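Local coordinates for ubiquitin-like-specific protease 2 (Saccharomyces cerevisiae, PDB 5LNB), which removes SUMO from modified proteins as a cysteine protease of the C48 (Ulp1) family, the chain here holding its catalytic domain, at residues L43-F57 and A264-Q276. Sequence-based numbering, arbitrary orientation.
Sequences LFNKDWVNDSILDFF and ARKNLRHTLKLLQ
R265 reaches from the start of helix 264-285 into the loop before helix 51-67, where its end nitrogens both grip the carbonyl oxygen D47 O through bent bonds. NH1 lies 2.8 Å from D47 O, in the carbonyl plane on a lone pair, whereas NH2, at 3.0 Å from the same oxygen, is tilted out of it. K46 CA covers one face of the guanidinium, and NH2 also forms a salt bridge with D214. With an alanine here, D47 O would probably lose both its donors and D214 its arginine partner, leaving the loop freer to shift. One turn on, L268 lays CD2 squarely over the F57 ring, 3.9 Å from its centroid, while F56 covers the opposite face. R269 lays CG against L43 CB, the two side chains running in opposite directions, and sets CD over the F44 ring centre in a CH-pi contact. Its bend (chi3 -38°) goes with the guanidinium stacking off-centre on F44, a cation-pi contact with planes 12° apart, while NH1 meets L43 O at 3.0 Å, nearly straight. T271 CG2 then meets the edge of the F57 ring. L272 spreads its two methyls: CD1 touches L43 and I53, and CD2 lies 3.5 Å from F56 CE2. L275 CD1 closes the row at the F56 ring edge. Two arginines thus hold loop backbone oxygens, while L43 joins I53, F56 and F57 in packing on L268, L272 and L275, uniting parts of the chain about 207 residues apart.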
ATOM      1  N   LEU A  43       3.543  -1.491  16.959  1.00 34.18           N
ATOM      2  CA  LEU A  43       2.992  -2.828  16.766  1.00 30.57           C
ATOM      3  C   LEU A  43       2.673  -3.534  18.087  1.00 34.31           C
ATOM      4  O   LEU A  43       2.504  -4.761  18.115  1.00 42.35           O
ATOM      5  CB  LEU A  43       3.955  -3.678  15.925  1.00 26.85           C
ATOM      6  CG  LEU A  43       4.223  -3.180  14.494  1.00 27.43           C
ATOM      7  CD1 LEU A  43       5.376  -3.940  13.835  1.00 26.31           C
ATOM      8  CD2 LEU A  43       2.969  -3.265  13.627  1.00 22.00           C
ATOM      9  N   PHE A  44       2.591  -2.799  19.183  1.00 33.54           N
ATOM     10  CA  PHE A  44       2.107  -3.352  20.437  1.00 36.59           C
ATOM     11  C   PHE A  44       0.687  -2.867  20.705  1.00 38.74           C
ATOM     12  O   PHE A  44       0.252  -1.831  20.193  1.00 39.74           O
ATOM     13  CB  PHE A  44       3.033  -2.973  21.594  1.00 38.76           C
ATOM     14  CG  PHE A  44       4.342  -3.714  21.586  1.00 37.33           C
ATOM     15  CD1 PHE A  44       4.454  -4.955  22.196  1.00 40.78           C
ATOM     16  CD2 PHE A  44       5.453  -3.177  20.964  1.00 32.10           C
ATOM     17  CE1 PHE A  44       5.659  -5.642  22.194  1.00 37.51           C
ATOM     18  CE2 PHE A  44       6.656  -3.859  20.952  1.00 37.81           C
ATOM     19  CZ  PHE A  44       6.760  -5.092  21.571  1.00 34.44           C
ATOM     20  N   ASN A  45      -0.044  -3.651  21.498  1.00 40.98           N
ATOM     21  CA  ASN A  45      -1.430  -3.338  21.832  1.00 39.46           C
ATOM     22  C   ASN A  45      -2.240  -3.065  20.570  1.00 40.96           C
ATOM     23  O   ASN A  45      -2.384  -3.944  19.714  1.00 42.91           O
ATOM     24  CB  ASN A  45      -1.494  -2.134  22.776  1.00 42.06           C
ATOM     25  CG  ASN A  45      -0.657  -2.327  24.036  1.00 53.73           C
ATOM     26  OD1 ASN A  45      -0.796  -3.325  24.753  1.00 47.46           O
ATOM     27  ND2 ASN A  45       0.229  -1.371  24.304  1.00 62.49           N
ATOM     28  N   LYS A  46      -2.763  -1.846  20.446  1.00 36.74           N
ATOM     29  CA  LYS A  46      -3.498  -1.413  19.266  1.00 36.47           C
ATOM     30  C   LYS A  46      -3.106   0.009  18.908  1.00 38.09           C
ATOM     31  O   LYS A  46      -3.958   0.847  18.596  1.00 36.47           O
ATOM     32  CB  LYS A  46      -5.012  -1.514  19.480  1.00 41.93           C
ATOM     33  CG  LYS A  46      -5.507  -2.931  19.692  1.00 36.02           C
ATOM     34  CD  LYS A  46      -6.903  -2.957  20.215  1.00 38.78           C
ATOM     35  CE  LYS A  46      -7.292  -4.371  20.615  1.00 46.68           C
ATOM     36  NZ  LYS A  46      -8.692  -4.421  21.103  1.00 56.51           N
ATOM     37  N   ASP A  47      -1.812   0.308  18.969  1.00 33.66           N
ATOM     38  CA  ASP A  47      -1.352   1.652  18.660  1.00 31.98           C
ATOM     39  C   ASP A  47      -1.545   1.960  17.183  1.00 30.37           C
ATOM     40  O   ASP A  47      -1.534   1.066  16.330  1.00 26.64           O
ATOM     41  CB  ASP A  47       0.120   1.816  19.033  1.00 38.66           C
ATOM     42  CG  ASP A  47       0.339   1.939  20.533  1.00 44.12           C
ATOM     43  OD1 ASP A  47      -0.628   1.790  21.308  1.00 46.71           O
ATOM     44  OD2 ASP A  47       1.489   2.194  20.933  1.00 49.93           O
ATOM     45  N   TRP A  48      -1.738   3.245  16.888  1.00 29.81           N
ATOM     46  CA  TRP A  48      -1.753   3.710  15.507  1.00 27.18           C
ATOM     47  C   TRP A  48      -0.478   3.274  14.793  1.00 24.83           C
ATOM     48  O   TRP A  48       0.619   3.385  15.335  1.00 25.82           O
ATOM     49  CB  TRP A  48      -1.900   5.236  15.461  1.00 27.83           C
ATOM     50  CG  TRP A  48      -1.841   5.784  14.061  1.00 34.34           C
ATOM     51  CD1 TRP A  48      -2.776   5.630  13.073  1.00 33.69           C
ATOM     52  CD2 TRP A  48      -0.781   6.558  13.488  1.00 30.94           C
ATOM     53  NE1 TRP A  48      -2.368   6.271  11.927  1.00 33.71           N
ATOM     54  CE2 TRP A  48      -1.144   6.845  12.155  1.00 31.80           C
ATOM     55  CE3 TRP A  48       0.438   7.043  13.976  1.00 30.14           C
ATOM     56  CZ2 TRP A  48      -0.330   7.585  11.306  1.00 30.16           C
ATOM     57  CZ3 TRP A  48       1.240   7.782  13.130  1.00 30.97           C
ATOM     58  CH2 TRP A  48       0.856   8.044  11.812  1.00 25.32           C
ATOM     59  N   VAL A  49      -0.631   2.743  13.587  1.00 24.83           N
ATOM     60  CA  VAL A  49       0.509   2.279  12.804  1.00 24.84           C
ATOM     61  C   VAL A  49       1.113   3.477  12.076  1.00 26.47           C
ATOM     62  O   VAL A  49       0.440   4.118  11.265  1.00 24.59           O
ATOM     63  CB  VAL A  49       0.083   1.185  11.814  1.00 20.95           C
ATOM     64  CG1 VAL A  49       1.237   0.810  10.926  1.00 20.69           C
ATOM     65  CG2 VAL A  49      -0.424  -0.043  12.560  1.00 21.89           C
ATOM     66  N   ASN A  50       2.382   3.781  12.359  1.00 21.62           N
ATOM     67  CA  ASN A  50       2.984   4.972  11.759  1.00 28.16           C
ATOM     68  C   ASN A  50       3.423   4.714  10.311  1.00 22.50           C
ATOM     69  O   ASN A  50       3.397   3.586   9.810  1.00 19.49           O
ATOM     70  CB  ASN A  50       4.170   5.465  12.598  1.00 26.79           C
ATOM     71  CG  ASN A  50       5.248   4.409  12.769  1.00 30.22           C
ATOM     72  OD1 ASN A  50       5.810   3.907  11.793  1.00 29.80           O
ATOM     73  ND2 ASN A  50       5.537   4.064  14.014  1.00 35.52           N
ATOM     74  N   ASP A  51       3.817   5.799   9.631  1.00 25.60           N
ATOM     75  CA  ASP A  51       4.173   5.728   8.211  1.00 22.81           C
ATOM     76  C   ASP A  51       5.357   4.800   7.969  1.00 28.09           C
ATOM     77  O   ASP A  51       5.423   4.129   6.930  1.00 26.32           O
ATOM     78  CB  ASP A  51       4.505   7.120   7.682  1.00 34.37           C
ATOM     79  CG  ASP A  51       3.394   8.111   7.913  1.00 63.66           C
ATOM     80  OD1 ASP A  51       2.245   7.816   7.525  1.00 73.48           O
ATOM     81  OD2 ASP A  51       3.663   9.188   8.484  1.00 75.71           O
ATOM     82  N   SER A  52       6.325   4.786   8.892  1.00 25.12           N
ATOM     83  CA  SER A  52       7.520   3.973   8.697  1.00 26.96           C
ATOM     84  C   SER A  52       7.161   2.502   8.601  1.00 25.28           C
ATOM     85  O   SER A  52       7.617   1.791   7.696  1.00 26.71           O
ATOM     86  CB  SER A  52       8.508   4.202   9.840  1.00 27.92           C
ATOM     87  OG  SER A  52       8.893   5.558   9.890  1.00 37.95           O
ATOM     88  N   ILE A  53       6.353   2.027   9.546  1.00 26.97           N
ATOM     89  CA  ILE A  53       5.963   0.625   9.559  1.00 23.75           C
ATOM     90  C   ILE A  53       5.148   0.297   8.318  1.00 18.67           C
ATOM     91  O   ILE A  53       5.392  -0.704   7.638  1.00 21.97           O
ATOM     92  CB  ILE A  53       5.180   0.303  10.843  1.00 21.56           C
ATOM     93  CG1 ILE A  53       6.088   0.412  12.078  1.00 23.78           C
ATOM     94  CG2 ILE A  53       4.565  -1.065  10.729  1.00 19.56           C
ATOM     95  CD1 ILE A  53       7.293  -0.508  12.044  1.00 26.13           C
ATOM     96  N   LEU A  54       4.170   1.135   8.004  1.00 17.46           N
ATOM     97  CA  LEU A  54       3.292   0.824   6.885  1.00 25.97           C
ATOM     98  C   LEU A  54       4.043   0.872   5.559  1.00 23.00           C
ATOM     99  O   LEU A  54       3.899  -0.035   4.731  1.00 20.89           O
ATOM    100  CB  LEU A  54       2.098   1.771   6.872  1.00 26.11           C
ATOM    101  CG  LEU A  54       1.055   1.299   5.863  1.00 21.64           C
ATOM    102  CD1 LEU A  54      -0.298   1.393   6.488  1.00 22.57           C
ATOM    103  CD2 LEU A  54       1.149   2.129   4.573  1.00 21.79           C
ATOM    104  N   ASP A  55       4.852   1.917   5.333  1.00 16.96           N
ATOM    105  CA  ASP A  55       5.573   1.986   4.058  1.00 17.08           C
ATOM    106  C   ASP A  55       6.602   0.864   3.946  1.00 22.80           C
ATOM    107  O   ASP A  55       6.814   0.323   2.857  1.00 24.84           O
ATOM    108  CB  ASP A  55       6.224   3.364   3.858  1.00 18.15           C
ATOM    109  CG  ASP A  55       5.191   4.475   3.615  1.00 27.04           C
ATOM    110  OD1 ASP A  55       4.177   4.206   2.960  1.00 24.32           O
ATOM    111  OD2 ASP A  55       5.375   5.612   4.088  1.00 29.67           O
ATOM    112  N   PHE A  56       7.235   0.476   5.058  1.00 21.56           N
ATOM    113  CA  PHE A  56       8.156  -0.649   4.992  1.00 18.11           C
ATOM    114  C   PHE A  56       7.444  -1.922   4.552  1.00 21.48           C
ATOM    115  O   PHE A  56       7.917  -2.637   3.662  1.00 22.59           O
ATOM    116  CB  PHE A  56       8.841  -0.886   6.333  1.00 21.54           C
ATOM    117  CG  PHE A  56       9.658  -2.143   6.347  1.00 24.40           C
ATOM    118  CD1 PHE A  56      10.886  -2.186   5.714  1.00 23.73           C
ATOM    119  CD2 PHE A  56       9.183  -3.295   6.949  1.00 23.32           C
ATOM    120  CE1 PHE A  56      11.643  -3.344   5.715  1.00 24.81           C
ATOM    121  CE2 PHE A  56       9.936  -4.455   6.941  1.00 20.89           C
ATOM    122  CZ  PHE A  56      11.167  -4.476   6.322  1.00 21.98           C
ATOM    123  N   PHE A  57       6.303  -2.228   5.168  1.00 21.19           N
ATOM    124  CA  PHE A  57       5.669  -3.513   4.907  1.00 19.52           C
ATOM    125  C   PHE A  57       4.948  -3.567   3.566  1.00 23.14           C
ATOM    126  O   PHE A  57       4.914  -4.631   2.937  1.00 22.39           O
ATOM    127  CB  PHE A  57       4.711  -3.856   6.036  1.00 16.89           C
ATOM    128  CG  PHE A  57       5.354  -4.624   7.138  1.00 22.48           C
ATOM    129  CD1 PHE A  57       5.915  -5.871   6.887  1.00 22.48           C
ATOM    130  CD2 PHE A  57       5.401  -4.115   8.426  1.00 18.40           C
ATOM    131  CE1 PHE A  57       6.518  -6.606   7.909  1.00 20.11           C
ATOM    132  CE2 PHE A  57       5.991  -4.853   9.456  1.00 22.66           C
ATOM    133  CZ  PHE A  57       6.546  -6.096   9.194  1.00 20.51           C
ATOM    134  N   ALA A 264      -2.618 -10.420  13.573  1.00 28.95           N
ATOM    135  CA  ALA A 264      -1.762  -9.879  12.524  1.00 28.29           C
ATOM    136  C   ALA A 264      -0.687  -8.966  13.097  1.00 28.57           C
ATOM    137  O   ALA A 264       0.474  -9.016  12.674  1.00 28.45           O
ATOM    138  CB  ALA A 264      -2.608  -9.129  11.493  1.00 22.99           C
ATOM    139  N   ARG A 265      -1.056  -8.123  14.058  1.00 29.02           N
ATOM    140  CA  ARG A 265      -0.095  -7.224  14.686  1.00 27.15           C
ATOM    141  C   ARG A 265       1.091  -7.992  15.259  1.00 30.98           C
ATOM    142  O   ARG A 265       2.250  -7.615  15.061  1.00 35.54           O
ATOM    143  CB  ARG A 265      -0.801  -6.439  15.783  1.00 28.04           C
ATOM    144  CG  ARG A 265      -0.402  -5.010  15.887  1.00 31.31           C
ATOM    145  CD  ARG A 265      -1.247  -4.367  16.949  1.00 32.16           C
ATOM    146  NE  ARG A 265      -2.242  -3.477  16.380  1.00 30.92           N
ATOM    147  CZ  ARG A 265      -2.016  -2.195  16.128  1.00 32.72           C
ATOM    148  NH1 ARG A 265      -0.826  -1.683  16.399  1.00 33.59           N
ATOM    149  NH2 ARG A 265      -2.975  -1.433  15.613  1.00 33.40           N
ATOM    150  N   LYS A 266       0.816  -9.068  15.992  1.00 34.29           N
ATOM    151  CA  LYS A 266       1.899  -9.835  16.591  1.00 35.71           C
ATOM    152  C   LYS A 266       2.779 -10.459  15.516  1.00 33.68           C
ATOM    153  O   LYS A 266       4.008 -10.511  15.661  1.00 33.74           O
ATOM    154  CB  LYS A 266       1.334 -10.902  17.529  1.00 38.55           C
ATOM    155  CG  LYS A 266       2.347 -11.947  17.941  1.00 42.25           C
ATOM    156  CD  LYS A 266       1.783 -12.943  18.932  1.00 50.20           C
ATOM    157  CE  LYS A 266       2.918 -13.611  19.725  1.00 62.49           C
ATOM    158  NZ  LYS A 266       2.442 -14.284  20.980  1.00 68.64           N
ATOM    159  N   ASN A 267       2.174 -10.916  14.416  1.00 31.94           N
ATOM    160  CA  ASN A 267       2.969 -11.570  13.383  1.00 32.02           C
ATOM    161  C   ASN A 267       3.861 -10.567  12.662  1.00 32.31           C
ATOM    162  O   ASN A 267       5.003 -10.889  12.302  1.00 33.10           O
ATOM    163  CB  ASN A 267       2.059 -12.324  12.418  1.00 34.50           C
ATOM    164  CG  ASN A 267       1.477 -13.589  13.048  1.00 54.18           C
ATOM    165  OD1 ASN A 267       2.202 -14.377  13.655  1.00 57.36           O
ATOM    166  ND2 ASN A 267       0.163 -13.772  12.929  1.00 61.39           N
ATOM    167  N   LEU A 268       3.377  -9.335  12.476  1.00 24.88           N
ATOM    168  CA  LEU A 268       4.232  -8.287  11.930  1.00 24.67           C
ATOM    169  C   LEU A 268       5.414  -8.003  12.854  1.00 24.42           C
ATOM    170  O   LEU A 268       6.539  -7.803  12.383  1.00 24.00           O
ATOM    171  CB  LEU A 268       3.418  -7.018  11.676  1.00 24.09           C
ATOM    172  CG  LEU A 268       2.282  -7.085  10.642  1.00 21.04           C
ATOM    173  CD1 LEU A 268       1.493  -5.793  10.687  1.00 20.62           C
ATOM    174  CD2 LEU A 268       2.817  -7.340   9.218  1.00 19.87           C
ATOM    175  N   ARG A 269       5.188  -8.001  14.174  1.00 27.53           N
ATOM    176  CA  ARG A 269       6.291  -7.803  15.115  1.00 27.45           C
ATOM    177  C   ARG A 269       7.310  -8.922  14.994  1.00 29.36           C
ATOM    178  O   ARG A 269       8.519  -8.674  14.948  1.00 32.52           O
ATOM    179  CB  ARG A 269       5.789  -7.733  16.555  1.00 32.90           C
ATOM    180  CG  ARG A 269       5.066  -6.478  16.936  1.00 39.72           C
ATOM    181  CD  ARG A 269       5.154  -6.261  18.451  1.00 43.70           C
ATOM    182  NE  ARG A 269       5.061  -7.498  19.232  1.00 44.73           N
ATOM    183  CZ  ARG A 269       3.924  -8.037  19.668  1.00 45.46           C
ATOM    184  NH1 ARG A 269       2.766  -7.463  19.388  1.00 40.99           N
ATOM    185  NH2 ARG A 269       3.946  -9.155  20.383  1.00 46.45           N
ATOM    186  N   HIS A 270       6.834 -10.168  14.946  1.00 30.16           N
ATOM    187  CA  HIS A 270       7.740 -11.299  14.787  1.00 30.60           C
ATOM    188  C   HIS A 270       8.550 -11.185  13.502  1.00 29.08           C
ATOM    189  O   HIS A 270       9.736 -11.529  13.480  1.00 32.09           O
ATOM    190  CB  HIS A 270       6.958 -12.613  14.815  1.00 38.75           C
ATOM    191  CG  HIS A 270       7.833 -13.830  14.889  1.00 58.83           C
ATOM    192  ND1 HIS A 270       7.954 -14.728  13.849  1.00 61.95           N
ATOM    193  CD2 HIS A 270       8.642 -14.287  15.875  1.00 64.10           C
ATOM    194  CE1 HIS A 270       8.793 -15.690  14.195  1.00 63.99           C
ATOM    195  NE2 HIS A 270       9.224 -15.446  15.420  1.00 64.79           N
ATOM    196  N   THR A 271       7.931 -10.715  12.418  1.00 28.33           N
ATOM    197  CA  THR A 271       8.668 -10.575  11.165  1.00 28.17           C
ATOM    198  C   THR A 271       9.779  -9.540  11.298  1.00 30.83           C
ATOM    199  O   THR A 271      10.936  -9.806  10.951  1.00 29.60           O
ATOM    200  CB  THR A 271       7.722 -10.193  10.027  1.00 30.99           C
ATOM    201  OG1 THR A 271       6.762 -11.239   9.821  1.00 32.31           O
ATOM    202  CG2 THR A 271       8.512  -9.957   8.744  1.00 23.02           C
ATOM    203  N   LEU A 272       9.440  -8.347  11.791  1.00 30.72           N
ATOM    204  CA  LEU A 272      10.444  -7.305  11.967  1.00 27.71           C
ATOM    205  C   LEU A 272      11.528  -7.759  12.936  1.00 30.93           C
ATOM    206  O   LEU A 272      12.724  -7.700  12.626  1.00 27.06           O
ATOM    207  CB  LEU A 272       9.773  -6.024  12.461  1.00 27.09           C
ATOM    208  CG  LEU A 272       9.232  -5.093  11.389  1.00 29.48           C
ATOM    209  CD1 LEU A 272       8.615  -3.853  12.031  1.00 28.09           C
ATOM    210  CD2 LEU A 272      10.365  -4.703  10.429  1.00 28.72           C
ATOM    211  N   LYS A 273      11.119  -8.224  14.118  1.00 32.67           N
ATOM    212  CA  LYS A 273      12.071  -8.711  15.105  1.00 33.86           C
ATOM    213  C   LYS A 273      13.044  -9.701  14.478  1.00 35.82           C
ATOM    214  O   LYS A 273      14.254  -9.637  14.710  1.00 36.42           O
ATOM    215  CB  LYS A 273      11.320  -9.350  16.277  1.00 33.09           C
ATOM    216  CG  LYS A 273      12.218  -9.672  17.464  1.00 41.82           C
ATOM    217  CD  LYS A 273      12.928  -8.408  17.938  1.00 44.50           C
ATOM    218  CE  LYS A 273      14.172  -8.716  18.748  1.00 46.16           C
ATOM    219  NZ  LYS A 273      14.931  -7.467  19.012  1.00 45.01           N
ATOM    220  N   LEU A 274      12.525 -10.619  13.665  1.00 34.29           N
ATOM    221  CA  LEU A 274      13.374 -11.609  13.013  1.00 34.27           C
ATOM    222  C   LEU A 274      14.336 -10.946  12.030  1.00 40.21           C
ATOM    223  O   LEU A 274      15.534 -11.257  12.013  1.00 43.05           O
ATOM    224  CB  LEU A 274      12.494 -12.643  12.315  1.00 38.63           C
ATOM    225  CG  LEU A 274      13.094 -13.907  11.703  1.00 51.47           C
ATOM    226  CD1 LEU A 274      14.382 -14.320  12.402  1.00 59.27           C
ATOM    227  CD2 LEU A 274      12.049 -15.021  11.788  1.00 54.13           C
ATOM    228  N   LEU A 275      13.829 -10.023  11.202  1.00 34.74           N
ATOM    229  CA  LEU A 275      14.700  -9.302  10.280  1.00 34.49           C
ATOM    230  C   LEU A 275      15.806  -8.562  11.025  1.00 41.00           C
ATOM    231  O   LEU A 275      16.934  -8.452  10.524  1.00 35.38           O
ATOM    232  CB  LEU A 275      13.887  -8.323   9.429  1.00 28.99           C
ATOM    233  CG  LEU A 275      12.931  -8.920   8.390  1.00 30.91           C
ATOM    234  CD1 LEU A 275      12.213  -7.817   7.622  1.00 26.87           C
ATOM    235  CD2 LEU A 275      13.670  -9.843   7.424  1.00 28.03           C
ATOM    236  N   GLN A 276      15.500  -8.049  12.219  1.00 37.42           N
ATOM    237  CA  GLN A 276      16.505  -7.348  13.005  1.00 35.97           C
ATOM    238  C   GLN A 276      17.570  -8.314  13.506  1.00 41.86           C
ATOM    239  O   GLN A 276      18.770  -8.017  13.454  1.00 40.33           O
ATOM    240  CB  GLN A 276      15.833  -6.632  14.173  1.00 35.10           C
ATOM    241  CG  GLN A 276      16.649  -5.526  14.793  1.00 36.07           C
ATOM    242  CD  GLN A 276      16.790  -5.697  16.284  1.00 37.70           C
ATOM    243  OE1 GLN A 276      16.335  -6.692  16.844  1.00 42.78           O
ATOM    244  NE2 GLN A 276      17.422  -4.728  16.938  1.00 36.35           N
TER